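Local coordinates for protein mannitol dehydrogenase (Pseudomonas fluorescens, PDB 1LJ8) that probably catalyses the NAD-dependent interconversion of mannitol and fructose, as a long-chain dehydrogenase that binds NAD in a Rossmann-type domain, at residues V262-F270 with W277-V288. Sequence-based numbering, arbitrary orientation.
Sequences VQWVLEDKF and WEKVGVQFTDDV
The side-chain amides of Gln263 and Gln283 meet where strand 263-266 runs parallel to 283-284, Val265 pairing with Gln283 and Leu266 with Phe284; with antiparallel 227-230 on the far side of 263-266 they make a small mixed sheet, a worked example of backbone pairing that sorts side chains onto two faces. Gln263 NE2 donates to Gln283 OE1 at 2.9 Å, the two amide planes only 9° apart. Trp264 O takes an almost straight bond from Gln283 N, while its indole lays one face against Val282 CG1 and sends CH2 over a face of Trp277, 3.7 Å from CZ2; the side chain of Phe37, which binds NAD, is about 7 Å from that of Trp264. Val265 points to the same face as Gln283, opposite to that of Leu266 and Phe284, and its CG1 meets both Thr285 CG2 and Val288 CG2. Leu266 bonds through N to Gln283 O and through O to Thr285 N, and its CD1 sits 3.6 Å from Phe284 CE2. Next, the extended chain of Glu267 (chi2 174°) carries its carboxylate to Val288, just before helix 289-313. Lys269 NZ meets Glu267 OE1 from above the carboxylate plane at 3.0 Å, whereas OE2 receives Val288 N on its anti lone pair, also at 3.0 Å. A glutamine in its place would probably weaken the grip on Lys269, leaving that ammonium without its charged mate. Asp268, salt-bridged to Arg274, rests CB 3.6 Å from Phe284 CD2.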
# COMPACT_ATOMS: atom_id res chain seq x y z
N VAL A 262 0.23 -15.01 1.66
CA VAL A 262 0.40 -13.91 2.62
C VAL A 262 1.76 -14.06 3.30
O VAL A 262 2.20 -15.17 3.66
CB VAL A 262 -0.77 -13.89 3.67
CG1 VAL A 262 -0.83 -15.19 4.44
CG2 VAL A 262 -0.64 -12.66 4.61
N GLN A 263 2.46 -12.95 3.47
CA GLN A 263 3.76 -13.02 4.11
C GLN A 263 4.02 -11.70 4.85
O GLN A 263 3.54 -10.65 4.46
CB GLN A 263 4.87 -13.27 3.05
CG GLN A 263 6.26 -13.42 3.66
CD GLN A 263 7.28 -13.93 2.63
OE1 GLN A 263 7.13 -13.70 1.43
NE2 GLN A 263 8.34 -14.60 3.11
N TRP A 264 4.79 -11.79 5.93
CA TRP A 264 5.14 -10.58 6.71
C TRP A 264 6.53 -10.87 7.28
O TRP A 264 6.70 -11.83 8.03
CB TRP A 264 4.15 -10.44 7.88
CG TRP A 264 4.21 -9.11 8.60
CD1 TRP A 264 5.05 -8.06 8.35
CD2 TRP A 264 3.34 -8.70 9.66
NE1 TRP A 264 4.74 -7.00 9.20
CE2 TRP A 264 3.70 -7.38 10.01
CE3 TRP A 264 2.29 -9.33 10.35
CZ2 TRP A 264 3.04 -6.67 11.03
CZ3 TRP A 264 1.62 -8.62 11.37
CH2 TRP A 264 2.00 -7.29 11.69
N VAL A 265 7.52 -10.07 6.89
CA VAL A 265 8.84 -10.22 7.48
C VAL A 265 9.08 -8.85 8.16
O VAL A 265 8.97 -7.81 7.52
CB VAL A 265 9.91 -10.46 6.43
CG1 VAL A 265 11.25 -10.72 7.21
CG2 VAL A 265 9.53 -11.67 5.55
N LEU A 266 9.38 -8.89 9.46
CA LEU A 266 9.54 -7.69 10.29
C LEU A 266 10.89 -7.63 10.97
O LEU A 266 11.47 -8.66 11.31
CB LEU A 266 8.52 -7.71 11.47
CG LEU A 266 7.26 -6.91 11.66
CD1 LEU A 266 6.48 -7.39 12.90
CD2 LEU A 266 7.60 -5.44 11.75
N GLU A 267 11.34 -6.41 11.23
CA GLU A 267 12.53 -6.23 12.05
C GLU A 267 11.97 -6.17 13.49
O GLU A 267 10.97 -5.49 13.76
CB GLU A 267 13.23 -4.92 11.69
CG GLU A 267 13.91 -5.04 10.33
CD GLU A 267 14.50 -3.76 9.85
OE1 GLU A 267 14.24 -2.66 10.47
OE2 GLU A 267 15.22 -3.86 8.84
N ASP A 268 12.58 -6.90 14.42
CA ASP A 268 12.07 -6.94 15.79
C ASP A 268 12.54 -5.75 16.61
O ASP A 268 13.39 -5.89 17.51
CB ASP A 268 12.50 -8.25 16.45
CG ASP A 268 11.61 -8.66 17.62
OD1 ASP A 268 10.73 -7.88 18.05
OD2 ASP A 268 11.81 -9.78 18.13
N LYS A 269 11.95 -4.60 16.32
CA LYS A 269 12.31 -3.33 16.96
C LYS A 269 11.06 -2.69 17.54
O LYS A 269 10.47 -1.80 16.92
CB LYS A 269 12.92 -2.40 15.91
CG LYS A 269 14.22 -2.87 15.29
CD LYS A 269 14.70 -1.92 14.18
CE LYS A 269 15.94 -2.47 13.50
NZ LYS A 269 16.31 -1.58 12.34
N PHE A 270 10.66 -3.15 18.74
CA PHE A 270 9.44 -2.66 19.38
C PHE A 270 9.83 -2.20 20.78
O PHE A 270 10.31 -3.00 21.58
CB PHE A 270 8.40 -3.79 19.45
CG PHE A 270 7.84 -4.16 18.11
CD1 PHE A 270 8.61 -4.91 17.20
CD2 PHE A 270 6.61 -3.67 17.70
CE1 PHE A 270 8.16 -5.13 15.90
CE2 PHE A 270 6.15 -3.88 16.43
CZ PHE A 270 6.92 -4.61 15.49
N TRP A 277 3.51 -12.64 17.13
CA TRP A 277 3.12 -12.98 15.75
C TRP A 277 3.94 -14.13 15.15
O TRP A 277 3.48 -14.79 14.21
CB TRP A 277 3.28 -11.74 14.85
CG TRP A 277 2.20 -10.66 15.04
CD1 TRP A 277 0.82 -10.82 15.01
CD2 TRP A 277 2.43 -9.25 15.15
NE1 TRP A 277 0.20 -9.57 15.09
CE2 TRP A 277 1.17 -8.60 15.18
CE3 TRP A 277 3.60 -8.46 15.23
CZ2 TRP A 277 1.03 -7.20 15.29
CZ3 TRP A 277 3.46 -7.07 15.35
CH2 TRP A 277 2.18 -6.46 15.38
N GLU A 278 5.13 -14.38 15.68
CA GLU A 278 5.92 -15.46 15.07
C GLU A 278 5.23 -16.81 15.27
O GLU A 278 5.52 -17.75 14.53
CB GLU A 278 7.37 -15.53 15.63
CG GLU A 278 7.50 -15.70 17.14
CD GLU A 278 7.55 -14.34 17.89
OE1 GLU A 278 6.50 -13.65 17.95
OE2 GLU A 278 8.67 -13.96 18.37
N LYS A 279 4.35 -16.91 16.27
CA LYS A 279 3.65 -18.17 16.51
C LYS A 279 2.64 -18.45 15.40
O LYS A 279 2.14 -19.59 15.28
CB LYS A 279 2.94 -18.14 17.88
CG LYS A 279 3.93 -18.20 19.07
CD LYS A 279 3.28 -18.08 20.44
CE LYS A 279 4.39 -18.07 21.55
NZ LYS A 279 3.84 -17.82 22.90
N VAL A 280 2.32 -17.44 14.58
CA VAL A 280 1.38 -17.67 13.48
C VAL A 280 1.95 -17.33 12.11
O VAL A 280 1.22 -16.91 11.21
CB VAL A 280 0.03 -16.94 13.67
CG1 VAL A 280 -0.75 -17.63 14.84
CG2 VAL A 280 0.28 -15.43 13.96
N GLY A 281 3.28 -17.48 11.98
CA GLY A 281 3.89 -17.31 10.69
C GLY A 281 4.62 -16.03 10.29
O GLY A 281 5.20 -15.97 9.20
N VAL A 282 4.57 -15.00 11.12
CA VAL A 282 5.27 -13.76 10.79
C VAL A 282 6.75 -14.08 11.01
O VAL A 282 7.10 -14.77 11.97
CB VAL A 282 4.82 -12.62 11.72
CG1 VAL A 282 5.55 -11.31 11.39
CG2 VAL A 282 3.30 -12.44 11.55
N GLN A 283 7.59 -13.56 10.12
CA GLN A 283 9.02 -13.82 10.17
C GLN A 283 9.78 -12.59 10.66
O GLN A 283 9.43 -11.49 10.29
CB GLN A 283 9.50 -14.20 8.78
CG GLN A 283 8.73 -15.41 8.24
CD GLN A 283 8.94 -15.59 6.76
OE1 GLN A 283 8.10 -15.22 5.96
NE2 GLN A 283 10.09 -16.14 6.38
N PHE A 284 10.81 -12.79 11.48
CA PHE A 284 11.58 -11.65 11.95
C PHE A 284 13.02 -11.81 11.47
O PHE A 284 13.55 -12.92 11.44
CB PHE A 284 11.58 -11.57 13.48
CG PHE A 284 10.26 -11.14 14.04
CD1 PHE A 284 9.25 -12.07 14.24
CD2 PHE A 284 10.03 -9.81 14.34
CE1 PHE A 284 8.00 -11.66 14.75
CE2 PHE A 284 8.80 -9.39 14.84
CZ PHE A 284 7.78 -10.32 15.05
N THR A 285 13.63 -10.71 11.05
CA THR A 285 14.99 -10.81 10.57
C THR A 285 15.71 -9.55 10.98
O THR A 285 15.09 -8.52 11.25
CB THR A 285 15.01 -11.02 9.02
OG1 THR A 285 16.34 -11.35 8.59
CG2 THR A 285 14.54 -9.76 8.31
N ASP A 286 17.03 -9.61 11.02
CA ASP A 286 17.78 -8.44 11.46
C ASP A 286 17.65 -7.21 10.54
O ASP A 286 17.43 -6.10 11.01
CB ASP A 286 19.25 -8.82 11.65
CG ASP A 286 19.43 -9.84 12.78
OD1 ASP A 286 18.94 -9.57 13.89
OD2 ASP A 286 20.07 -10.88 12.56
N ASP A 287 17.79 -7.44 9.25
CA ASP A 287 17.68 -6.39 8.24
C ASP A 287 16.72 -6.84 7.11
O ASP A 287 17.04 -7.68 6.29
CB ASP A 287 19.07 -6.06 7.69
CG ASP A 287 19.03 -5.17 6.46
OD1 ASP A 287 18.01 -4.44 6.27
OD2 ASP A 287 20.02 -5.21 5.68
N VAL A 288 15.51 -6.31 7.13
CA VAL A 288 14.54 -6.72 6.14
C VAL A 288 14.65 -5.92 4.84
O VAL A 288 14.01 -6.27 3.86
CB VAL A 288 13.09 -6.56 6.76
CG1 VAL A 288 12.69 -5.13 6.73
CG2 VAL A 288 12.06 -7.42 6.00
O HOH W 1 5.55 -14.58 6.85
O HOH W 2 17.18 -2.22 8.59
O HOH W 3 14.94 -8.37 14.02
O HOH W 4 18.42 -3.35 10.85